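PDB 2Q24: putative tetR family transcriptional regulator from Streptomyces coelicolor A3, which probably binds cis-regulatory DNA and controls transcription, as TetR-family regulators generally do. Local coordinates for residues B[23-28]-B[101-106]; B[91-96]-B[130-135]; B[153-158]-B[180-185]; B[160-165]-B[173-178]. All coordinates share one frame; numbering follows the deposited sequence.

In the fold
Contact 2 is the buried one: all three of its touching residues are buried, and a tryptophan bridges helices 86-106 and 125-142. The other three are partly buried. Contact 1 uses helix 86-106 again, but at its C-terminal end, where it meets helix 17-31 of the predicted DNA-binding part over a small area. Contacts 3 and 4 join the same antiparallel pair, helices 152-165 and 172-185, at two levels about 10 Å apart between centres. No direct hydrogen bond crosses any of the four; contact 4, at the turn end of the pair, adds a water bridge. Salt bridge R95-E176 ties contact 2 to contact 4, and R91, in one of two conformers, reaches D180 of contact 3.

Contact 1 of 4, residues B[23-28]-B[101-106]; sequences AAVRVF and ATAKLG
The junction between the predicted DNA-binding part and the C-terminal domain of this TetR-type regulator is made here by V25 against A103 and by F28 against G106. The contact is slight, burying 97 Å² in all, and V25 CG1 to A103 CB at 3.9 Å is its one apolar side-chain pair. That methyl lies anti to the backbone N of V25 (chi1 167°), which carries it across to A103, whose own CB points toward helix 17-31. The backbones come near, with 6.9 Å between the CA atoms of V25 and A103, a spacing that goes with the small alanine. One turn on, the chains meet through main-chain atoms: F28 O and G106 O lie 3.5 Å apart, both acceptors, with no hydrogen bond between them. F28 CB is 6.2 Å from G106 O and the ring beyond it leads away, packing on I40 and I62. Helix 58-75 flanks the junction, its A65 meeting V25, while helix 37-43, within the predicted helix-turn-helix, lies against V27 and gives R26 a salt-bridge partner in E43. On other sides of helix 86-106, A101 rests on A163 and L105 on L164, both of helix 152-165.

Contact 2 of 4, residues B[91-96]-B[130-135]; sequences RAWTRR and QSALTA
W93 spans the interval between helices 86-106 and 125-142 and meets A132 and L133 with the six-membered part of its indole. The apolar contacts are two. W93 CZ2 lies 3.9 Å from A132 CB, and W93 CZ3 is 3.7 Å from L133 CD1; both methyls come at the ring obliquely. The indole is carried across by a side chain whose CG is anti to the backbone N (chi1 -173°), and the L133 side chain crosses it at about a right angle. With 8.6 Å between the CA atoms of W93 and L133, the ring itself fills the space between the two backbones.

Hydrogen bonds stay within each helix. T94 OG1 donates to R91 O at 2.8 Å, tilted 27° from the carbonyl plane. T134 OG1 donates to Q130 O at 3.0 Å from above the carbonyl plane, 37° out of it, while T134 N reaches the same oxygen from the opposite face, so two donors grip one acceptor. The buried indole N-H is satisfied from outside the pair, W93 NE1 bonding to L73 O.

Two of the three arginines turn toward helix 172-185: R95 pairs with E176 and, in one of its two conformers, R91 with D180. Around the tryptophan, V77 and L80 of helix 77-83 and I129 and L136 of helix 125-142 complete the core. L133 also packs on M155 of helix 152-165, and on a further side of helix 125-142 T134 and A135 meet P78 of the second subunit.

Contact 3 of 4, residues B[153-158]-B[180-185]; sequences TDMFAA and DLVLDG
Selenomethionine M155 reaches across to V182 and L183, and its last two atoms do most of the touching. M155 SE lies 3.4 Å from V182 CG1, and M155 CE is 3.5 Å from the same methyl, closer than carbons usually pack. M155 CE also meets L183 CD2 at 3.8 Å, the two side chains crossing at about a right angle. A158 CB adds a looser touch on V182 CG1, at 4.4 Å. One valine methyl thus meets both M155 and A158, which lie one turn apart on helix 152-165.

The M155 chain leaves with CG anti to its backbone N, then bends at chi2 (68°), which brings its selenium and terminal methyl nearer to helix 172-185. V182 CB points toward helix 152-165, and CG1, anti to the backbone N, is the methyl meeting M155.

Further out, M155 also packs on M137 of helix 125-142, and L183 on L90 and T94 of helix 86-106, so the inner side of the pair faces the core of the domain. The short segments run antiparallel, at 162° with axes 11.5 Å apart at closest approach. This is the antiparallel pair formed by the last two helices of the chain, the pair that commonly builds the dimer four-helix bundle in TetR proteins; here no other chain of the assembly touches either segment, in keeping with a dimer described as unusual for the family.

Contact 4 of 4, residues B[160-165]-B[173-178]; sequences AGIALT and AQAERL
Of the two flat groups on helix 172-185, the Q174 carboxamide looks across to T165, while the R177 guanidinium lies back on its own helix and takes no part. One face of the guanidinium takes A173 O and Q174 CA near its rim, each 3.7 Å above the plane. Q174 is held out by an extended chain, CG anti to the backbone N (chi1 174°), and its OE1 bonds to S166 OG. The helices are the two arms of an antiparallel helical hairpin formed by the last two helices of the chain; their segments run at 163° with axes 9.8 Å apart at closest approach.

I162 forms the centre, its CA 6.2 Å from that of A175. Its two branches part: CG2 lies 4.0 Å from A175 CB, while the CG1 arm, anti to the carbonyl carbon, brings CD1 to 3.7 Å from L178 CB. The I162 and L178 side chains slide past each other in opposite directions. With an alanine in place of I162, both branches are gone, and the methyl of A175 and the CB of L178 would probably lose their apolar mate, opening a gap between the arms. I162 also packs on I98 of helix 86-106, which joins the hairpin to the rest of the domain.

At the turn end of the hairpin the chemistry becomes polar. T165 O and Q174 OE1, both acceptors, do not bond directly; a single water donates to each, at 2.9 Å to T165 O and 2.7 Å to Q174 OE1.

Contact 1 of 4, residues B[23-28]-B[101-106]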
loop_
_atom_site.group_PDB
_atom_site.type_symbol
_atom_site.label_atom_id
_atom_site.label_comp_id
_atom_site.label_asym_id
_atom_site.label_seq_id
_atom_site.Cartn_x
_atom_site.Cartn_y
_atom_site.Cartn_z
ATOM N N ALA B 23 16.868 -4.359 -6.917
ATOM C CA ALA B 23 17.822 -4.106 -8.007
ATOM C C ALA B 23 17.207 -3.273 -9.144
ATOM O O ALA B 23 17.860 -2.344 -9.655
ATOM C CB ALA B 23 18.405 -5.440 -8.552
ATOM N N ALA B 24 15.960 -3.579 -9.534
ATOM C CA ALA B 24 15.253 -2.779 -10.522
ATOM C C ALA B 24 15.129 -1.310 -10.127
ATOM O O ALA B 24 15.346 -0.422 -10.936
ATOM C CB ALA B 24 13.857 -3.381 -10.796
ATOM N N VAL B 25 14.709 -1.044 -8.889
ATOM C CA VAL B 25 14.594 0.323 -8.451
ATOM C C VAL B 25 15.944 1.036 -8.562
ATOM O O VAL B 25 16.000 2.162 -9.038
ATOM C CB VAL B 25 14.084 0.399 -6.997
ATOM C CG1 VAL B 25 14.270 1.817 -6.404
ATOM C CG2 VAL B 25 12.612 -0.068 -6.919
ATOM N N ARG B 26 17.014 0.378 -8.109
ATOM C CA ARG B 26 18.358 0.950 -8.102
ATOM C C ARG B 26 18.757 1.304 -9.545
ATOM O O ARG B 26 19.153 2.436 -9.846
ATOM C CB ARG B 26 19.308 -0.087 -7.475
ATOM C CG ARG B 26 20.744 0.329 -7.135
ATOM C CD ARG B 26 21.524 -0.912 -6.599
ATOM N NE ARG B 26 20.620 -1.851 -5.891
ATOM C CZ ARG B 26 20.813 -3.169 -5.745
ATOM N NH1 ARG B 26 21.896 -3.771 -6.236
ATOM N NH2 ARG B 26 19.910 -3.896 -5.087
ATOM N N VAL B 27 18.610 0.343 -10.444
ATOM C CA VAL B 27 19.072 0.517 -11.825
ATOM C C VAL B 27 18.178 1.491 -12.621
ATOM O O VAL B 27 18.675 2.323 -13.379
ATOM C CB VAL B 27 19.226 -0.853 -12.564
ATOM C CG1 VAL B 27 19.702 -0.650 -14.014
ATOM C CG2 VAL B 27 20.227 -1.764 -11.839
ATOM N N PHE B 28 16.861 1.386 -12.472
ATOM C CA PHE B 28 15.980 2.325 -13.165
ATOM C C PHE B 28 16.142 3.741 -12.616
ATOM O O PHE B 28 16.076 4.700 -13.382
ATOM C CB PHE B 28 14.513 1.890 -13.109
ATOM C CG PHE B 28 14.170 0.790 -14.080
ATOM C CD1 PHE B 28 14.370 0.955 -15.456
ATOM C CD2 PHE B 28 13.655 -0.414 -13.619
ATOM C CE1 PHE B 28 14.068 -0.070 -16.345
ATOM C CE2 PHE B 28 13.338 -1.446 -14.515
ATOM C CZ PHE B 28 13.544 -1.266 -15.867
ATOM N N ALA B 101 11.475 8.934 -2.438
ATOM C CA ALA B 101 11.152 10.067 -3.333
ATOM C C ALA B 101 12.288 10.398 -4.323
ATOM O O ALA B 101 12.051 10.813 -5.475
ATOM C CB ALA B 101 10.771 11.290 -2.460
ATOM N N THR B 102 13.513 10.203 -3.870
ATOM C CA THR B 102 14.714 10.326 -4.706
ATOM C C THR B 102 14.689 9.292 -5.828
ATOM O O THR B 102 14.941 9.634 -7.019
ATOM C CB THR B 102 16.002 10.199 -3.837
ATOM O OG1 THR B 102 16.088 11.384 -3.020
ATOM C CG2 THR B 102 17.280 10.093 -4.714
ATOM N N ALA B 103 14.405 8.036 -5.464
ATOM C CA ALA B 103 14.221 6.946 -6.440
ATOM C C ALA B 103 13.086 7.230 -7.435
ATOM O O ALA B 103 13.270 7.089 -8.677
ATOM C CB ALA B 103 14.030 5.616 -5.730
ATOM N N LYS B 104 11.951 7.700 -6.915
ATOM C CA LYS B 104 10.800 8.102 -7.739
ATOM C C LYS B 104 11.240 9.128 -8.781
ATOM O O LYS B 104 10.940 8.998 -9.986
ATOM C CB LYS B 104 9.711 8.708 -6.850
ATOM C CG LYS B 104 8.393 8.957 -7.578
ATOM C CD LYS B 104 7.385 9.553 -6.640
ATOM C CE LYS B 104 6.040 9.704 -7.304
ATOM N NZ LYS B 104 6.075 10.770 -8.316
ATOM N N LEU B 105 11.980 10.145 -8.325
ATOM C CA LEU B 105 12.423 11.212 -9.248
ATOM C C LEU B 105 13.372 10.641 -10.275
ATOM O O LEU B 105 13.299 10.991 -11.447
ATOM C CB LEU B 105 13.077 12.368 -8.467
ATOM C CG LEU B 105 13.489 13.623 -9.255
ATOM C CD1 LEU B 105 12.270 14.567 -9.391
ATOM C CD2 LEU B 105 14.566 14.276 -8.439
ATOM N N GLY B 106 14.281 9.766 -9.843
ATOM C CA GLY B 106 15.223 9.122 -10.754
ATOM C C GLY B 106 14.577 8.193 -11.770
ATOM O O GLY B 106 15.072 8.056 -12.893
#

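Contact 2 of 4, residues B[91-96]-B[130-135]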
loop_
_atom_site.group_PDB
_atom_site.type_symbol
_atom_site.label_atom_id
_atom_site.label_comp_id
_atom_site.label_asym_id
_atom_site.label_seq_id
_atom_site.Cartn_x
_atom_site.Cartn_y
_atom_site.Cartn_z
ATOM N N ARG B 91 11.359 10.214 12.585
ATOM C CA ARG B 91 12.603 10.708 11.996
ATOM C C ARG B 91 13.265 9.668 11.077
ATOM O O ARG B 91 13.647 9.979 9.964
ATOM C CB ARG B 91 13.575 11.151 13.121
ATOM C CG ARG B 91 15.022 11.470 12.678
ATOM C CD ARG B 91 15.859 12.103 13.804
ATOM N NE ARG B 91 15.125 13.134 14.573
ATOM C CZ ARG B 91 15.155 14.463 14.367
ATOM N NH1 ARG B 91 15.899 15.017 13.423
ATOM N NH2 ARG B 91 14.430 15.242 15.132
ATOM N N ALA B 92 13.422 8.425 11.575
ATOM C CA ALA B 92 14.056 7.369 10.745
ATOM C C ALA B 92 13.250 7.140 9.493
ATOM O O ALA B 92 13.791 7.025 8.376
ATOM C CB ALA B 92 14.236 6.074 11.532
ATOM N N TRP B 93 11.932 7.104 9.640
ATOM C CA TRP B 93 11.082 6.873 8.472
ATOM C C TRP B 93 11.130 8.007 7.447
ATOM O O TRP B 93 11.088 7.778 6.250
ATOM C CB TRP B 93 9.635 6.640 8.944
ATOM C CG TRP B 93 8.686 6.225 7.814
ATOM C CD1 TRP B 93 8.379 4.940 7.403
ATOM C CD2 TRP B 93 7.945 7.109 6.988
ATOM N NE1 TRP B 93 7.468 4.989 6.352
ATOM C CE2 TRP B 93 7.193 6.310 6.070
ATOM C CE3 TRP B 93 7.852 8.516 6.915
ATOM C CZ2 TRP B 93 6.320 6.876 5.136
ATOM C CZ3 TRP B 93 6.967 9.094 5.954
ATOM C CH2 TRP B 93 6.243 8.267 5.065
ATOM N N THR B 94 11.198 9.243 7.887
ATOM C CA THR B 94 11.300 10.341 6.958
ATOM C C THR B 94 12.553 10.256 6.065
ATOM O O THR B 94 12.522 10.647 4.956
ATOM C CB THR B 94 11.210 11.724 7.641
ATOM O OG1 THR B 94 12.336 11.955 8.451
ATOM C CG2 THR B 94 9.940 11.884 8.389
ATOM N N ARG B 95 13.649 9.738 6.593
ATOM C CA ARG B 95 14.825 9.464 5.750
ATOM C C ARG B 95 14.488 8.404 4.686
ATOM O O ARG B 95 14.872 8.541 3.518
ATOM C CB ARG B 95 16.063 9.085 6.609
ATOM C CG ARG B 95 16.625 10.232 7.413
ATOM C CD ARG B 95 18.016 9.939 8.132
ATOM N NE ARG B 95 18.917 9.260 7.221
ATOM C CZ ARG B 95 19.832 9.856 6.451
ATOM N NH1 ARG B 95 20.017 11.175 6.502
ATOM N NH2 ARG B 95 20.578 9.108 5.639
ATOM N N ARG B 96 13.743 7.370 5.076
ATOM C CA ARG B 96 13.308 6.334 4.109
ATOM C C ARG B 96 12.361 6.929 3.078
ATOM O O ARG B 96 12.397 6.560 1.899
ATOM C CB ARG B 96 12.639 5.126 4.824
ATOM C CG ARG B 96 13.596 4.374 5.791
ATOM C CD ARG B 96 14.858 3.906 5.072
ATOM N NE ARG B 96 14.586 2.768 4.236
ATOM C CZ ARG B 96 15.125 2.534 3.034
ATOM N NH1 ARG B 96 15.975 3.386 2.448
ATOM N NH2 ARG B 96 14.788 1.411 2.412
ATOM N N GLN B 130 0.717 8.384 2.868
ATOM C CA GLN B 130 0.102 9.344 3.843
ATOM C C GLN B 130 -0.416 8.661 5.117
ATOM O O GLN B 130 -0.299 9.200 6.246
ATOM C CB GLN B 130 -0.950 10.200 3.176
ATOM C CG GLN B 130 -0.254 11.326 2.394
ATOM C CD GLN B 130 -1.198 12.263 1.614
ATOM O OE1 GLN B 130 -0.763 13.129 0.821
ATOM N NE2 GLN B 130 -2.471 12.090 1.832
ATOM N N SER B 131 -0.963 7.450 4.973
ATOM C CA SER B 131 -1.465 6.742 6.140
ATOM C C SER B 131 -0.350 6.268 7.036
ATOM O O SER B 131 -0.497 6.273 8.248
ATOM C CB SER B 131 -2.362 5.577 5.706
ATOM O OG SER B 131 -3.038 5.009 6.825
ATOM N N ALA B 132 0.787 5.889 6.438
ATOM C CA ALA B 132 1.977 5.461 7.215
ATOM C C ALA B 132 2.459 6.653 8.038
ATOM O O ALA B 132 2.808 6.542 9.211
ATOM C CB ALA B 132 3.078 5.007 6.247
ATOM N N LEU B 133 2.497 7.806 7.384
ATOM C CA LEU B 133 2.818 9.039 8.065
ATOM C C LEU B 133 1.838 9.343 9.206
ATOM O O LEU B 133 2.249 9.701 10.296
ATOM C CB LEU B 133 2.801 10.146 7.050
ATOM C CG LEU B 133 3.516 11.448 7.297
ATOM C CD1 LEU B 133 4.897 11.306 8.001
ATOM C CD2 LEU B 133 3.637 12.201 5.917
ATOM N N THR B 134 0.551 9.224 8.932
ATOM C CA THR B 134 -0.461 9.395 9.992
ATOM C C THR B 134 -0.227 8.466 11.203
ATOM O O THR B 134 -0.339 8.903 12.368
ATOM C CB THR B 134 -1.887 9.175 9.390
ATOM O OG1 THR B 134 -2.113 10.180 8.394
ATOM C CG2 THR B 134 -2.973 9.275 10.462
ATOM N N ALA B 135 0.092 7.193 10.940
ATOM C CA ALA B 135 0.366 6.247 12.019
ATOM C C ALA B 135 1.539 6.717 12.923
ATOM O O ALA B 135 1.408 6.754 14.174
ATOM C CB ALA B 135 0.576 4.812 11.484
#

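Contact 3 of 4, residues B[153-158]-B[180-185]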
loop_
_atom_site.group_PDB
_atom_site.type_symbol
_atom_site.label_atom_id
_atom_site.label_comp_id
_atom_site.label_asym_id
_atom_site.label_seq_id
_atom_site.Cartn_x
_atom_site.Cartn_y
_atom_site.Cartn_z
ATOM N N THR B 153 -1.117 15.278 5.370
ATOM C CA THR B 153 -0.970 15.667 3.957
ATOM C C THR B 153 0.052 16.829 3.807
ATOM O O THR B 153 0.743 16.977 2.777
ATOM C CB THR B 153 -2.308 16.002 3.308
ATOM O OG1 THR B 153 -2.065 16.368 1.947
ATOM C CG2 THR B 153 -2.957 17.117 4.000
ATOM N N ASP B 154 0.110 17.661 4.839
ATOM C CA ASP B 154 1.067 18.767 4.829
ATOM C C ASP B 154 2.468 18.238 5.070
ATOM O O ASP B 154 3.422 18.652 4.429
ATOM C CB ASP B 154 0.717 19.821 5.898
ATOM C CG ASP B 154 -0.484 20.648 5.543
ATOM O OD1 ASP B 154 -0.920 20.676 4.364
ATOM O OD2 ASP B 154 -0.977 21.318 6.463
HETATM N N MSE B 155 2.610 17.293 5.995
HETATM C CA MSE B 155 3.911 16.711 6.226
HETATM C C MSE B 155 4.377 15.990 4.951
HETATM O O MSE B 155 5.559 15.995 4.587
HETATM C CB MSE B 155 3.832 15.757 7.430
HETATM C CG MSE B 155 5.136 15.228 7.842
HETATM SE SE MSE B 155 6.283 16.735 8.622
HETATM C CE MSE B 155 7.718 15.493 9.073
ATOM N N PHE B 156 3.443 15.311 4.279
ATOM C CA PHE B 156 3.838 14.654 3.050
ATOM C C PHE B 156 4.429 15.677 2.052
ATOM O O PHE B 156 5.451 15.451 1.407
ATOM C CB PHE B 156 2.633 13.933 2.445
ATOM C CG PHE B 156 2.961 13.125 1.208
ATOM C CD1 PHE B 156 3.020 11.713 1.273
ATOM C CD2 PHE B 156 3.131 13.737 -0.028
ATOM C CE1 PHE B 156 3.247 10.958 0.128
ATOM C CE2 PHE B 156 3.404 12.978 -1.177
ATOM C CZ PHE B 156 3.490 11.558 -1.068
ATOM N N ALA B 157 3.739 16.795 1.893
ATOM C CA ALA B 157 4.175 17.822 0.931
ATOM C C ALA B 157 5.537 18.413 1.351
ATOM O O ALA B 157 6.350 18.754 0.535
ATOM C CB ALA B 157 3.141 18.917 0.881
ATOM N N ALA B 158 5.738 18.545 2.651
ATOM C CA ALA B 158 7.053 19.055 3.167
ATOM C C ALA B 158 8.164 18.118 2.781
ATOM O O ALA B 158 9.189 18.512 2.226
ATOM C CB ALA B 158 6.951 19.231 4.744
ATOM N N ASP B 180 15.747 17.906 9.592
ATOM C CA ASP B 180 15.877 18.331 10.994
ATOM C C ASP B 180 14.979 19.556 11.252
ATOM O O ASP B 180 14.311 19.640 12.289
ATOM C CB ASP B 180 17.330 18.660 11.305
ATOM C CG ASP B 180 18.193 17.390 11.468
ATOM O OD1 ASP B 180 17.629 16.271 11.538
ATOM O OD2 ASP B 180 19.435 17.494 11.474
ATOM N N LEU B 181 14.963 20.476 10.301
ATOM C CA LEU B 181 14.211 21.723 10.432
ATOM C C LEU B 181 12.732 21.405 10.490
ATOM O O LEU B 181 12.002 21.937 11.341
ATOM C CB LEU B 181 14.493 22.670 9.266
ATOM C CG LEU B 181 13.717 23.969 9.209
ATOM C CD1 LEU B 181 13.961 24.862 10.444
ATOM C CD2 LEU B 181 14.143 24.695 7.951
ATOM N N VAL B 182 12.291 20.523 9.598
ATOM C CA VAL B 182 10.837 20.136 9.551
ATOM C C VAL B 182 10.429 19.412 10.833
ATOM O O VAL B 182 9.399 19.735 11.425
ATOM C CB VAL B 182 10.541 19.260 8.308
ATOM C CG1 VAL B 182 9.187 18.584 8.438
ATOM C CG2 VAL B 182 10.579 20.153 7.061
ATOM N N LEU B 183 11.260 18.470 11.292
ATOM C CA LEU B 183 10.969 17.767 12.549
ATOM C C LEU B 183 10.987 18.711 13.737
ATOM O O LEU B 183 10.155 18.567 14.646
ATOM C CB LEU B 183 11.887 16.550 12.773
ATOM C CG LEU B 183 11.653 15.504 11.642
ATOM C CD1 LEU B 183 12.799 14.536 11.644
ATOM C CD2 LEU B 183 10.340 14.790 11.791
ATOM N N ASP B 184 11.870 19.713 13.707
ATOM C CA ASP B 184 11.844 20.758 14.753
ATOM C C ASP B 184 10.561 21.601 14.738
ATOM O O ASP B 184 10.098 22.037 15.803
ATOM C CB ASP B 184 13.074 21.660 14.690
ATOM C CG ASP B 184 14.314 20.970 15.214
ATOM O OD1 ASP B 184 14.194 19.857 15.819
ATOM O OD2 ASP B 184 15.400 21.507 14.950
ATOM N N GLY B 185 9.968 21.805 13.566
ATOM C CA GLY B 185 8.656 22.504 13.488
ATOM C C GLY B 185 7.558 21.690 14.209
ATOM O O GLY B 185 6.505 22.244 14.551
#

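Contact 4 of 4, residues B[160-165]-B[173-178]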
loop_
_atom_site.group_PDB
_atom_site.type_symbol
_atom_site.label_atom_id
_atom_site.label_comp_id
_atom_site.label_asym_id
_atom_site.label_seq_id
_atom_site.Cartn_x
_atom_site.Cartn_y
_atom_site.Cartn_z
ATOM N N ALA B 160 8.163 15.793 0.368
ATOM C CA ALA B 160 8.214 15.811 -1.098
ATOM C C ALA B 160 9.059 16.980 -1.569
ATOM O O ALA B 160 9.815 16.829 -2.510
ATOM C CB ALA B 160 6.851 15.907 -1.697
ATOM N N GLY B 161 8.903 18.129 -0.909
ATOM C CA GLY B 161 9.637 19.313 -1.309
ATOM C C GLY B 161 11.137 19.162 -1.106
ATOM O O GLY B 161 11.946 19.605 -1.933
ATOM N N ILE B 162 11.505 18.537 0.010
ATOM C CA ILE B 162 12.925 18.278 0.317
ATOM C C ILE B 162 13.501 17.372 -0.764
ATOM O O ILE B 162 14.599 17.595 -1.240
ATOM C CB ILE B 162 13.080 17.607 1.705
ATOM C CG1 ILE B 162 12.607 18.642 2.759
ATOM C CG2 ILE B 162 14.570 17.191 1.986
ATOM C CD1 ILE B 162 12.596 18.122 4.176
ATOM N N ALA B 163 12.763 16.337 -1.131
ATOM C CA ALA B 163 13.225 15.426 -2.248
ATOM C C ALA B 163 13.431 16.141 -3.570
ATOM O O ALA B 163 14.427 15.925 -4.300
ATOM C CB ALA B 163 12.236 14.270 -2.410
ATOM N N LEU B 164 12.547 17.089 -3.869
ATOM C CA LEU B 164 12.713 17.857 -5.094
ATOM C C LEU B 164 13.880 18.836 -5.073
ATOM O O LEU B 164 14.519 19.041 -6.102
ATOM C CB LEU B 164 11.431 18.622 -5.433
ATOM C CG LEU B 164 10.203 17.768 -5.734
ATOM C CD1 LEU B 164 9.008 18.711 -5.787
ATOM C CD2 LEU B 164 10.364 17.033 -7.078
ATOM N N THR B 165 14.170 19.446 -3.930
ATOM C CA THR B 165 15.248 20.415 -3.893
ATOM C C THR B 165 16.616 19.788 -3.643
ATOM O O THR B 165 17.643 20.365 -4.017
ATOM C CB THR B 165 15.033 21.474 -2.779
ATOM O OG1 THR B 165 14.920 20.820 -1.526
ATOM C CG2 THR B 165 13.756 22.312 -3.036
ATOM N N ALA B 173 23.736 16.456 2.561
ATOM C CA ALA B 173 23.809 17.069 3.881
ATOM C C ALA B 173 22.658 18.084 4.054
ATOM O O ALA B 173 22.051 18.165 5.119
ATOM C CB ALA B 173 25.151 17.706 4.110
ATOM N N GLN B 174 22.391 18.860 3.005
ATOM C CA GLN B 174 21.212 19.779 2.994
ATOM C C GLN B 174 19.927 19.048 3.277
ATOM O O GLN B 174 19.125 19.516 4.088
ATOM C CB GLN B 174 21.124 20.538 1.670
ATOM C CG GLN B 174 19.863 21.390 1.513
ATOM C CD GLN B 174 19.901 22.231 0.243
ATOM O OE1 GLN B 174 19.351 21.841 -0.777
ATOM N NE2 GLN B 174 20.516 23.383 0.319
ATOM N N ALA B 175 19.698 17.904 2.623
ATOM C CA ALA B 175 18.475 17.155 2.871
ATOM C C ALA B 175 18.322 16.754 4.339
ATOM O O ALA B 175 17.218 16.814 4.856
ATOM C CB ALA B 175 18.370 15.904 1.969
ATOM N N GLU B 176 19.434 16.357 4.991
ATOM C CA GLU B 176 19.434 15.935 6.409
ATOM C C GLU B 176 19.092 17.162 7.240
ATOM O O GLU B 176 18.226 17.075 8.143
ATOM C CB GLU B 176 20.787 15.328 6.892
ATOM C CG GLU B 176 21.038 13.855 6.477
ATOM C CD GLU B 176 22.499 13.486 6.078
ATOM O OE1 GLU B 176 23.515 14.194 6.407
ATOM O OE2 GLU B 176 22.619 12.435 5.387
ATOM N N ARG B 177 19.696 18.302 6.920
ATOM C CA ARG B 177 19.381 19.555 7.641
ATOM C C ARG B 177 17.924 20.042 7.479
ATOM O O ARG B 177 17.320 20.516 8.448
ATOM C CB ARG B 177 20.348 20.686 7.323
ATOM C CG ARG B 177 21.800 20.360 7.878
ATOM C CD ARG B 177 22.762 21.534 7.767
ATOM N NE ARG B 177 22.824 22.106 6.426
ATOM C CZ ARG B 177 23.670 21.767 5.469
ATOM N NH1 ARG B 177 24.633 20.867 5.678
ATOM N NH2 ARG B 177 23.563 22.374 4.293
ATOM N N LEU B 178 17.372 19.876 6.277
ATOM C CA LEU B 178 15.941 20.205 6.039
ATOM C C LEU B 178 15.012 19.275 6.794
ATOM O O LEU B 178 14.025 19.713 7.378
ATOM C CB LEU B 178 15.646 20.134 4.539
ATOM C CG LEU B 178 16.250 21.285 3.719
ATOM C CD1 LEU B 178 16.049 20.964 2.247
ATOM C CD2 LEU B 178 15.515 22.617 4.047
HETATM O O HOH W 1 18.706 22.960 -3.163
#